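Local coordinates for protein ribonuclease-like 3 (PDB 2VQ9) that cleaves RNA as a secreted pancreatic-type ribonuclease, promotes angiogenesis, and kills bacteria, Gram-negative species most strongly, in host defence without needing its RNase activity, at residues Q45-V50 / I106-R111; Q53-I56 / G62-C65; T88-T91 / Y97-N100. All blocks are in the same frame, centred on the assembly; numbering follows the deposited sequence. Where two conformers were deposited one is given.

Overall arrangement
All three contacts lie within the pancreatic ribonuclease fold of a single chain. Contact 1 spans the longest stretch of sequence, tying helix 47-53 to strand 103-112 by a disulfide, and the other two form between its ends: first contact 2, then contact 3. Contact 2 joins two parts of the loop between helix 47-53 and strand 68-72; its centre is about 12 Å from that of contact 1, and Leu-110 CD2 packs 3.7 Å from Cys-65 CB. Contact 3, in the hairpin of strands 87-89 and 96-99, has its centre about 27 Å from contact 1 and about 30 Å from contact 2. Contacts 1 and 3 both reach the same antiparallel sheet, on opposite sides of the chain's centre.

Contact 1 (Q45-V50 / I106-R111); sequences QTCDRV and ITCTLR
The backbones come closest where Cys-47, the first residue of helix 47-53, faces Cys-108 within strand 103-112, with their CA atoms 5.9 Å apart and both CB atoms directed into the gap. That gap is closed by a disulfide, Cys-47 SG to Cys-108 SG at 2.0 Å. The CB-SG-SG-CB torsion (chi3) of -83° gives the bridge a left-handed twist, close to the quarter turn that an unstrained disulfide adopts, and with it Cys-47 CB and Cys-108 CB lie 3.7 Å apart. On each residue the sulfur is placed beside its own backbone N and anti to the carbonyl carbon (chi1 -70° for Cys-47, -62° for Cys-108).

Ile-106 adds the apolar part. It points to the same side of the strand as Cys-108, and it is the CG2 branch, lying anti to the backbone N, that rests 4.2 Å from Cys-47 SG. All three touching residues are buried. Tyr-121 of strand 120-135 covers Cys-47, while Phe-71 of strand 68-72 lies against Cys-108. Cys-108 is also backbone-bonded to Asn-69, a substrate-binding residue whose side chain is about 5 Å from its own, so the cross-link lies next to a substrate-binding strand. The Asp-48 carboxylate is engaged with the backbone N of Tyr-121, and Asp-48 OD2 stays 6.7 Å from Arg-111 NH1; any attraction there would be long-range.

No hydrogen bond joins the segments, and the summed buried surface is just 126 Å². The attachment of helix to strand within this contact is therefore essentially covalent: one oxidised bond, shielded by apolar neighbours and suited to a secreted protein, fixes the spacing of two elements sixty residues apart in sequence.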
ATOM      1  N   GLN A  45      -7.546  -5.365  12.663  1.00 24.66           N
ATOM      2  CA  GLN A  45      -7.166  -6.539  13.449  1.00 24.67           C
ATOM      3  C   GLN A  45      -6.526  -7.677  12.624  1.00 23.78           C
ATOM      4  O   GLN A  45      -6.142  -8.733  13.177  1.00 23.39           O
ATOM      5  CB  GLN A  45      -8.390  -7.066  14.226  1.00 26.36           C
ATOM      6  CG  GLN A  45      -9.008  -6.061  15.214  1.00 29.97           C
ATOM      7  CD  GLN A  45     -10.006  -5.076  14.569  1.00 32.58           C
ATOM      8  OE1 GLN A  45     -10.360  -5.188  13.380  1.00 36.16           O
ATOM      9  NE2 GLN A  45     -10.463  -4.098  15.364  1.00 37.74           N
ATOM     10  N   THR A  46      -6.395  -7.479  11.313  1.00 21.32           N
ATOM     11  CA  THR A  46      -5.852  -8.560  10.484  1.00 21.31           C
ATOM     12  C   THR A  46      -4.553  -8.248   9.729  1.00 20.47           C
ATOM     13  O   THR A  46      -4.188  -8.933   8.738  1.00 20.37           O
ATOM     14  CB  THR A  46      -6.931  -9.168   9.577  1.00 21.60           C
ATOM     15  OG1 THR A  46      -7.603  -8.120   8.881  1.00 21.16           O
ATOM     16  CG2 THR A  46      -7.967  -9.901  10.457  1.00 24.03           C
ATOM     17  N   CYS A  47      -3.840  -7.225  10.189  1.00 18.43           N
ATOM     18  CA  CYS A  47      -2.496  -7.001   9.654  1.00 17.90           C
ATOM     19  C   CYS A  47      -1.618  -8.245   9.697  1.00 17.40           C
ATOM     20  O   CYS A  47      -0.898  -8.501   8.757  1.00 16.95           O
ATOM     21  CB  CYS A  47      -1.773  -5.888  10.439  1.00 18.47           C
ATOM     22  SG  CYS A  47      -2.443  -4.232  10.167  1.00 19.07           S
ATOM     23  N   ASP A  48      -1.613  -8.980  10.825  1.00 17.34           N
ATOM     24  CA  ASP A  48      -0.576 -10.003  11.042  1.00 17.97           C
ATOM     25  C   ASP A  48      -0.669 -11.124  10.015  1.00 17.52           C
ATOM     26  O   ASP A  48       0.342 -11.502   9.419  1.00 17.21           O
ATOM     27  CB  ASP A  48      -0.648 -10.569  12.459  1.00 18.23           C
ATOM     28  CG  ASP A  48      -0.340  -9.540  13.523  1.00 19.28           C
ATOM     29  OD1 ASP A  48       0.025  -8.395  13.200  1.00 19.69           O
ATOM     30  OD2 ASP A  48      -0.426  -9.891  14.711  1.00 20.73           O
ATOM     31  N   ARG A  49      -1.881 -11.623   9.774  1.00 18.92           N
ATOM     32  CA  ARG A  49      -2.068 -12.717   8.811  1.00 20.13           C
ATOM     33  C   ARG A  49      -1.587 -12.350   7.433  1.00 19.73           C
ATOM     34  O   ARG A  49      -0.804 -13.082   6.842  1.00 20.54           O
ATOM     35  CB  ARG A  49      -3.528 -13.187   8.731  1.00 21.06           C
ATOM     36  CG  ARG A  49      -3.664 -14.472   7.834  1.00 24.91           C
ATOM     37  CD  ARG A  49      -5.117 -14.886   7.623  1.00 31.77           C
ATOM     38  NE  ARG A  49      -5.797 -14.044   6.634  1.00 36.58           N
ATOM     39  CZ  ARG A  49      -6.619 -13.035   6.935  1.00 36.96           C
ATOM     40  NH2 ARG A  49      -6.893 -12.733   8.202  1.00 36.25           N
ATOM     41  N   VAL A  50      -2.021 -11.193   6.941  1.00 18.98           N
ATOM     42  CA  VAL A  50      -1.697 -10.791   5.565  1.00 18.65           C
ATOM     43  C   VAL A  50      -0.220 -10.416   5.400  1.00 18.58           C
ATOM     44  O   VAL A  50       0.423 -10.796   4.412  1.00 18.28           O
ATOM     45  CB  VAL A  50      -2.629  -9.657   5.063  1.00 18.96           C
ATOM     46  CG1 VAL A  50      -2.300  -9.273   3.624  0.50 18.20           C
ATOM     47  CG2 VAL A  50      -4.065 -10.108   5.186  0.50 19.46           C
ATOM     48  N   ILE A 106      -5.639   1.010   5.668  1.00 17.28           N
ATOM     49  CA  ILE A 106      -5.258   0.510   6.985  1.00 17.52           C
ATOM     50  C   ILE A 106      -3.736   0.503   7.063  1.00 17.02           C
ATOM     51  O   ILE A 106      -3.047  -0.096   6.236  1.00 15.88           O
ATOM     52  CB  ILE A 106      -5.876  -0.902   7.282  1.00 18.30           C
ATOM     53  CG1 ILE A 106      -7.420  -0.775   7.364  1.00 20.53           C
ATOM     54  CG2 ILE A 106      -5.180  -1.561   8.535  1.00 18.30           C
ATOM     55  CD1 ILE A 106      -8.013  -0.939   8.689  1.00 25.90           C
ATOM     56  N   THR A 107      -3.213   1.227   8.037  1.00 16.82           N
ATOM     57  CA  THR A 107      -1.766   1.316   8.244  1.00 17.53           C
ATOM     58  C   THR A 107      -1.388   0.318   9.346  1.00 16.87           C
ATOM     59  O   THR A 107      -1.919   0.363  10.452  1.00 17.43           O
ATOM     60  CB  THR A 107      -1.370   2.757   8.604  1.00 18.30           C
ATOM     61  OG1 THR A 107      -1.691   3.602   7.481  1.00 21.25           O
ATOM     62  CG2 THR A 107       0.123   2.855   8.916  1.00 18.49           C
ATOM     63  N   CYS A 108      -0.499  -0.605   8.997  1.00 16.38           N
ATOM     64  CA  CYS A 108       0.005  -1.655   9.886  1.00 16.23           C
ATOM     65  C   CYS A 108       1.393  -1.264  10.387  1.00 16.56           C
ATOM     66  O   CYS A 108       2.329  -1.123   9.610  1.00 16.30           O
ATOM     67  CB  CYS A 108       0.106  -2.986   9.115  1.00 16.24           C
ATOM     68  SG  CYS A 108      -1.468  -3.603   8.479  1.00 17.60           S
ATOM     69  N   THR A 109       1.508  -1.078  11.693  1.00 16.69           N
ATOM     70  CA  THR A 109       2.752  -0.607  12.297  1.00 17.04           C
ATOM     71  C   THR A 109       3.251  -1.686  13.235  1.00 17.25           C
ATOM     72  O   THR A 109       2.502  -2.148  14.095  1.00 18.71           O
ATOM     73  CB  THR A 109       2.501   0.689  13.074  1.00 16.80           C
ATOM     74  OG1 THR A 109       2.029   1.678  12.144  1.00 18.13           O
ATOM     75  CG2 THR A 109       3.820   1.169  13.696  1.00 17.53           C
ATOM     76  N   LEU A 110       4.521  -2.059  13.077  1.00 16.95           N
ATOM     77  CA  LEU A 110       5.087  -3.186  13.811  1.00 18.94           C
ATOM     78  C   LEU A 110       5.182  -2.936  15.345  1.00 18.61           C
ATOM     79  O   LEU A 110       5.756  -1.937  15.800  1.00 20.08           O
ATOM     80  CB  LEU A 110       6.484  -3.510  13.213  1.00 17.21           C
ATOM     81  CG  LEU A 110       7.254  -4.733  13.719  1.00 16.44           C
ATOM     82  CD1 LEU A 110       6.590  -6.018  13.225  1.00 15.33           C
ATOM     83  CD2 LEU A 110       8.695  -4.639  13.187  1.00 16.21           C
ATOM     84  N   ARG A 111       4.599  -3.854  16.099  1.00 18.66           N
ATOM     85  CA  ARG A 111       4.473  -3.797  17.566  1.00 19.88           C
ATOM     86  C   ARG A 111       5.545  -4.684  18.187  1.00 19.03           C
ATOM     87  O   ARG A 111       6.055  -4.420  19.289  1.00 18.01           O
ATOM     88  CB  ARG A 111       3.114  -4.441  17.889  1.00 21.24           C
ATOM     89  CG  ARG A 111       2.201  -3.727  18.757  1.00 27.82           C
ATOM     90  CD  ARG A 111       1.037  -4.675  18.997  1.00 32.43           C
ATOM     91  NE  ARG A 111       0.657  -4.723  20.409  1.00 37.59           N
ATOM     92  CZ  ARG A 111       0.587  -5.837  21.134  1.00 41.25           C
ATOM     93  NH1 ARG A 111       0.873  -7.017  20.582  1.00 42.65           N
ATOM     94  NH2 ARG A 111       0.235  -5.773  22.420  1.00 40.93           N
TER

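Contact 2 (Q53-I56 / G62-C65); sequences QRRI and GNDC. Unlike the reference sequence in segment 53-56: Arg-55 (reference Gly).
The guanidinium of Arg-55 and the carboxamide of Asn-63 are turned almost parallel, their planes 5° apart, although the two side chains cross at about a right angle. Gly-62 O and Asn-63 OD1 both approach the guanidinium obliquely. Arg-55, where the reference sequence has glycine, stands in a Schellman motif: it is the first residue to leave helical geometry after helix 47-53, and its positive phi (52°) accompanies two bonds back into the last turn.

From this helix end the arginine reaches across to the returning loop. With CG anti to the backbone N (chi1 -153°) and the chain extended from CG to NE, the guanidinium is carried to the carbonyl of Gly-62. That oxygen receives two bonds, from Arg-55 NH1 at 3.1 Å and Arg-55 NH2 at 3.2 Å, but both are weak, since the N-H directions are strongly bent away from it. The fork thus straddles one acceptor loosely, in keeping with a surface contact of 150 Å².

Nearer the interior, the chains converge to 7.2 Å between the CA atoms of Ile-56 and Cys-65. The Ile-56 side chain turns away from the loop and packs on Lys-66 and Asn-69, both substrate-binding residues, and on Phe-71. Cys-65 is anchored by its disulfide to Cys-119, and Ile-56 O accepts a hydrogen bond from His-116 NE2. Arg-54, a site at which the protein itself is cleaved, lies at this same helix end and holds the carbonyls of Thr-35 and Val-38.

Beside the bonded fork, Asn-63 OD1 comes within 3.6 Å of Arg-55 NH2.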
ATOM      1  N   GLN A  53       1.482 -13.906   5.350  1.00 19.96           N
ATOM      2  CA  GLN A  53       1.118 -14.732   4.197  1.00 21.43           C
ATOM      3  C   GLN A  53       1.705 -14.174   2.900  1.00 20.97           C
ATOM      4  O   GLN A  53       2.272 -14.931   2.068  1.00 20.35           O
ATOM      5  CB  GLN A  53      -0.403 -14.824   4.129  1.00 22.26           C
ATOM      6  CG  GLN A  53      -0.936 -16.022   3.391  1.00 26.92           C
ATOM      7  CD  GLN A  53      -2.347 -16.354   3.841  1.00 28.71           C
ATOM      8  OE1 GLN A  53      -2.576 -17.325   4.577  1.00 33.88           O
ATOM      9  NE2 GLN A  53      -3.281 -15.515   3.470  1.00 30.05           N
ATOM     10  N   ARG A  54       1.649 -12.842   2.743  1.00 20.09           N
ATOM     11  CA  ARG A  54       2.256 -12.189   1.576  1.00 20.07           C
ATOM     12  C   ARG A  54       3.745 -12.015   1.697  1.00 21.25           C
ATOM     13  O   ARG A  54       4.395 -11.589   0.746  1.00 22.48           O
ATOM     14  CB  ARG A  54       1.591 -10.838   1.269  1.00 20.56           C
ATOM     15  CG  ARG A  54       0.104 -10.963   0.964  1.00 16.58           C
ATOM     16  CD  ARG A  54      -0.473  -9.612   0.566  1.00 19.16           C
ATOM     17  NE  ARG A  54      -1.875  -9.722   0.154  1.00 15.16           N
ATOM     18  CZ  ARG A  54      -2.518  -8.762  -0.498  1.00 20.50           C
ATOM     19  NH1 ARG A  54      -1.881  -7.617  -0.767  1.00 18.58           N
ATOM     20  NH2 ARG A  54      -3.797  -8.930  -0.871  1.00 16.19           N
ATOM     21  N   ARG A  55       4.286 -12.376   2.853  1.00 21.12           N
ATOM     22  CA  ARG A  55       5.726 -12.257   3.149  1.00 23.40           C
ATOM     23  C   ARG A  55       6.276 -10.850   2.862  1.00 22.96           C
ATOM     24  O   ARG A  55       7.255 -10.656   2.111  1.00 24.29           O
ATOM     25  CB  ARG A  55       6.541 -13.365   2.445  1.00 23.26           C
ATOM     26  CG  ARG A  55       7.844 -13.729   3.167  1.00 27.10           C
ATOM     27  CD  ARG A  55       8.614 -14.825   2.422  1.00 27.34           C
ATOM     28  NE  ARG A  55       9.921 -15.153   3.052  1.00 29.87           N
ATOM     29  CZ  ARG A  55      11.059 -14.526   2.778  1.00 30.78           C
ATOM     30  NH1 ARG A  55      11.057 -13.522   1.915  1.00 32.11           N
ATOM     31  NH2 ARG A  55      12.209 -14.887   3.368  1.00 31.90           N
ATOM     32  N   ILE A  56       5.615  -9.859   3.432  1.00 21.83           N
ATOM     33  CA  ILE A  56       6.012  -8.467   3.203  1.00 21.25           C
ATOM     34  C   ILE A  56       7.167  -8.153   4.135  1.00 22.01           C
ATOM     35  O   ILE A  56       7.057  -8.333   5.341  1.00 22.31           O
ATOM     36  CB  ILE A  56       4.812  -7.510   3.397  1.00 21.39           C
ATOM     37  CG1 ILE A  56       3.788  -7.789   2.269  1.00 18.44           C
ATOM     38  CG2 ILE A  56       5.293  -6.047   3.382  1.00 20.18           C
ATOM     39  CD1 ILE A  56       2.316  -7.322   2.577  1.00 18.60           C
ATOM     40  N   GLY A  62      15.580 -11.494   2.094  1.00 28.54           N
ATOM     41  CA  GLY A  62      15.610 -11.792   3.511  1.00 26.05           C
ATOM     42  C   GLY A  62      14.222 -11.850   4.108  1.00 25.28           C
ATOM     43  O   GLY A  62      13.213 -11.883   3.409  1.00 25.48           O
ATOM     44  N   ASN A  63      14.196 -11.840   5.427  1.00 23.40           N
ATOM     45  CA  ASN A  63      13.070 -12.272   6.186  1.00 23.71           C
ATOM     46  C   ASN A  63      12.547 -11.246   7.207  1.00 22.66           C
ATOM     47  O   ASN A  63      11.730 -11.579   8.068  1.00 22.35           O
ATOM     48  CB  ASN A  63      13.559 -13.499   6.977  1.00 24.75           C
ATOM     49  CG  ASN A  63      12.470 -14.356   7.331  1.00 25.37           C
ATOM     50  OD1 ASN A  63      11.373 -14.180   6.784  1.00 28.01           O
ATOM     51  ND2 ASN A  63      12.701 -15.297   8.272  1.00 19.49           N
ATOM     52  N   ASP A  64      13.011 -10.012   7.103  1.00 21.71           N
ATOM     53  CA  ASP A  64      12.821  -9.025   8.162  1.00 20.97           C
ATOM     54  C   ASP A  64      11.430  -8.403   8.110  1.00 20.25           C
ATOM     55  O   ASP A  64      10.905  -8.181   7.031  1.00 20.47           O
ATOM     56  CB  ASP A  64      13.883  -7.936   8.046  1.00 20.99           C
ATOM     57  CG  ASP A  64      15.261  -8.511   7.866  1.00 24.19           C
ATOM     58  OD1 ASP A  64      15.858  -8.843   8.888  1.00 24.86           O
ATOM     59  OD2 ASP A  64      15.708  -8.685   6.712  1.00 26.68           O
ATOM     60  N   CYS A  65      10.828  -8.193   9.283  1.00 19.67           N
ATOM     61  CA  CYS A  65       9.503  -7.536   9.377  1.00 19.00           C
ATOM     62  C   CYS A  65       9.590  -6.098   8.856  1.00 19.39           C
ATOM     63  O   CYS A  65      10.453  -5.341   9.308  1.00 19.10           O
ATOM     64  CB  CYS A  65       9.055  -7.507  10.851  1.00 19.12           C
ATOM     65  SG  CYS A  65       8.896  -9.094  11.683  1.00 18.82           S
TER

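Contact 3 (T88-T91 / Y97-N100); sequences TRQT and YMSN
A short antiparallel beta hairpin, strands 87-89 and 96-99, supplies this contact, and Thr-88 and Met-98 form a hydrogen-bonded pair. Thr-88 N donates to Met-98 O at 2.8 Å, and Met-98 N returns the bond to Thr-88 O at 2.9 Å. The next pair towards the turn, Arg-89 with Tyr-97, is non-hydrogen-bonded, and its CA atoms draw in to 4.5 Å. Here Tyr-97 CA directs its hydrogen at Thr-88 O, a CA-H...O contact of 3.4 Å.

Arg-89 and Tyr-97 share a face of the sheet and run side by side in the same direction. The aliphatic start of Arg-89 lies over one face of the tyrosine ring, with Arg-89 CB 4.0 Å from Tyr-97 CE1. A bend at chi3 (-72°) then brings the guanidinium round the phenol end, its plane 58° from the ring. Tyr-97 OH consequently meets a guanidinium face, 2.9 Å from Arg-89 NH2, where the N-H directions are too poor for a hydrogen bond.

The other face carries Thr-88 and Met-98. Gln-90 bends at chi2 so that its side chain crosses that of Met-98 at about a right angle, and Met-98 also packs on Val-131 and Val-146. At the far end Asn-100 ND2 gives a weak bond to Thr-88 OG1, 3.2 Å long.

Backbone bonds from Tyr-97 to Val-132 and from Ser-99 to Ile-130 dock strand 96-99 on strand 120-135, leaving strand 87-89 as the outer partner: two successive antiparallel bridges, continued by a backbone bond between Asn-100 and Gly-86, as in a beta hairpin at the edge of the pancreatic ribonuclease sheet.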
ATOM      1  N   THR A  88      -4.711  13.144  -9.988  1.00 39.55           N
ATOM      2  CA  THR A  88      -4.150  14.455 -10.302  1.00 41.15           C
ATOM      3  C   THR A  88      -2.619  14.374 -10.189  1.00 42.39           C
ATOM      4  O   THR A  88      -2.103  14.048  -9.120  1.00 42.00           O
ATOM      5  CB  THR A  88      -4.653  15.505  -9.273  1.00 40.93           C
ATOM      6  OG1 THR A  88      -6.067  15.687  -9.408  1.00 40.81           O
ATOM      7  CG2 THR A  88      -3.943  16.847  -9.455  1.00 41.14           C
ATOM      8  N   ARG A  89      -1.905  14.665 -11.277  1.00 44.11           N
ATOM      9  CA  ARG A  89      -0.437  14.755 -11.232  1.00 46.36           C
ATOM     10  C   ARG A  89      -0.009  15.884 -10.268  1.00 47.49           C
ATOM     11  O   ARG A  89      -0.643  16.943 -10.232  1.00 47.41           O
ATOM     12  CB  ARG A  89       0.129  14.964 -12.636  1.00 46.70           C
ATOM     13  CG  ARG A  89       1.612  14.670 -12.758  1.00 48.70           C
ATOM     14  CD  ARG A  89       2.181  15.151 -14.098  1.00 51.63           C
ATOM     15  NE  ARG A  89       1.744  14.338 -15.239  1.00 53.53           N
ATOM     16  CZ  ARG A  89       2.511  13.466 -15.895  1.00 54.30           C
ATOM     17  NH1 ARG A  89       3.773  13.264 -15.532  1.00 55.25           N
ATOM     18  NH2 ARG A  89       2.014  12.783 -16.920  1.00 54.51           N
ATOM     19  N   GLN A  90       1.067  15.666  -9.508  1.00 48.95           N
ATOM     20  CA  GLN A  90       1.287  16.420  -8.244  1.00 50.69           C
ATOM     21  C   GLN A  90       1.506  17.966  -8.141  1.00 51.92           C
ATOM     22  O   GLN A  90       0.764  18.619  -7.388  1.00 52.02           O
ATOM     23  CB  GLN A  90       2.182  15.642  -7.281  1.00 50.46           C
ATOM     24  CG  GLN A  90       1.374  14.616  -6.536  1.00 50.98           C
ATOM     25  CD  GLN A  90       0.123  15.222  -5.931  1.00 51.92           C
ATOM     26  OE1 GLN A  90      -0.872  15.478  -6.626  1.00 50.82           O
ATOM     27  NE2 GLN A  90       0.171  15.474  -4.628  1.00 52.53           N
ATOM     28  N   THR A  91       2.499  18.577  -8.793  1.00 53.28           N
ATOM     29  CA  THR A  91       3.640  17.994  -9.499  1.00 54.35           C
ATOM     30  C   THR A  91       4.622  19.181  -9.571  1.00 54.71           C
ATOM     31  O   THR A  91       4.501  19.988 -10.501  1.00 55.18           O
ATOM     32  CB  THR A  91       3.263  17.513 -10.950  1.00 54.49           C
ATOM     33  OG1 THR A  91       4.422  17.524 -11.794  1.00 55.51           O
ATOM     34  CG2 THR A  91       2.199  18.425 -11.606  1.00 55.01           C
ATOM     35  N   TYR A  97       0.647  10.641  -8.574  1.00 34.70           N
ATOM     36  CA  TYR A  97      -0.756  10.976  -8.773  1.00 33.26           C
ATOM     37  C   TYR A  97      -1.546  10.851  -7.490  1.00 32.49           C
ATOM     38  O   TYR A  97      -1.493   9.814  -6.843  1.00 30.80           O
ATOM     39  CB  TYR A  97      -1.372  10.035  -9.800  1.00 33.27           C
ATOM     40  CG  TYR A  97      -0.883  10.326 -11.187  1.00 34.34           C
ATOM     41  CD1 TYR A  97      -1.688  11.016 -12.082  1.00 35.99           C
ATOM     42  CD2 TYR A  97       0.407   9.956 -11.589  1.00 35.29           C
ATOM     43  CE1 TYR A  97      -1.240  11.306 -13.371  1.00 38.12           C
ATOM     44  CE2 TYR A  97       0.870  10.245 -12.878  1.00 37.83           C
ATOM     45  CZ  TYR A  97       0.036  10.919 -13.757  1.00 38.34           C
ATOM     46  OH  TYR A  97       0.464  11.216 -15.033  1.00 40.62           O
ATOM     47  N   MET A  98      -2.290  11.903  -7.143  1.00 31.79           N
ATOM     48  CA  MET A  98      -3.184  11.865  -5.994  1.00 31.49           C
ATOM     49  C   MET A  98      -4.592  11.474  -6.433  1.00 30.93           C
ATOM     50  O   MET A  98      -5.105  12.036  -7.404  1.00 30.75           O
ATOM     51  CB  MET A  98      -3.192  13.214  -5.271  1.00 32.09           C
ATOM     52  CG  MET A  98      -4.069  13.239  -4.029  1.00 33.64           C
ATOM     53  SD  MET A  98      -4.159  14.852  -3.228  1.00 38.70           S
ATOM     54  CE  MET A  98      -2.427  15.127  -2.834  1.00 37.33           C
ATOM     55  N   SER A  99      -5.224  10.510  -5.741  1.00 29.10           N
ATOM     56  CA  SER A  99      -6.560  10.092  -6.129  1.00 28.25           C
ATOM     57  C   SER A  99      -7.567  11.251  -5.965  1.00 29.17           C
ATOM     58  O   SER A  99      -7.442  12.081  -5.057  1.00 29.25           O
ATOM     59  CB  SER A  99      -7.038   8.839  -5.368  1.00 27.58           C
ATOM     60  OG  SER A  99      -7.261   9.115  -4.006  1.00 23.78           O
ATOM     61  N   ASN A 100      -8.539  11.302  -6.869  1.00 29.74           N
ATOM     62  CA  ASN A 100      -9.686  12.212  -6.731  1.00 30.45           C
ATOM     63  C   ASN A 100     -10.708  11.743  -5.675  1.00 29.49           C
ATOM     64  O   ASN A 100     -11.317  12.582  -5.019  1.00 30.10           O
ATOM     65  CB  ASN A 100     -10.410  12.422  -8.065  1.00 30.90           C
ATOM     66  CG  ASN A 100      -9.488  12.826  -9.200  1.00 32.79           C
ATOM     67  OD1 ASN A 100      -9.682  12.393 -10.336  1.00 36.55           O
ATOM     68  ND2 ASN A 100      -8.489  13.658  -8.912  1.00 33.77           N
TER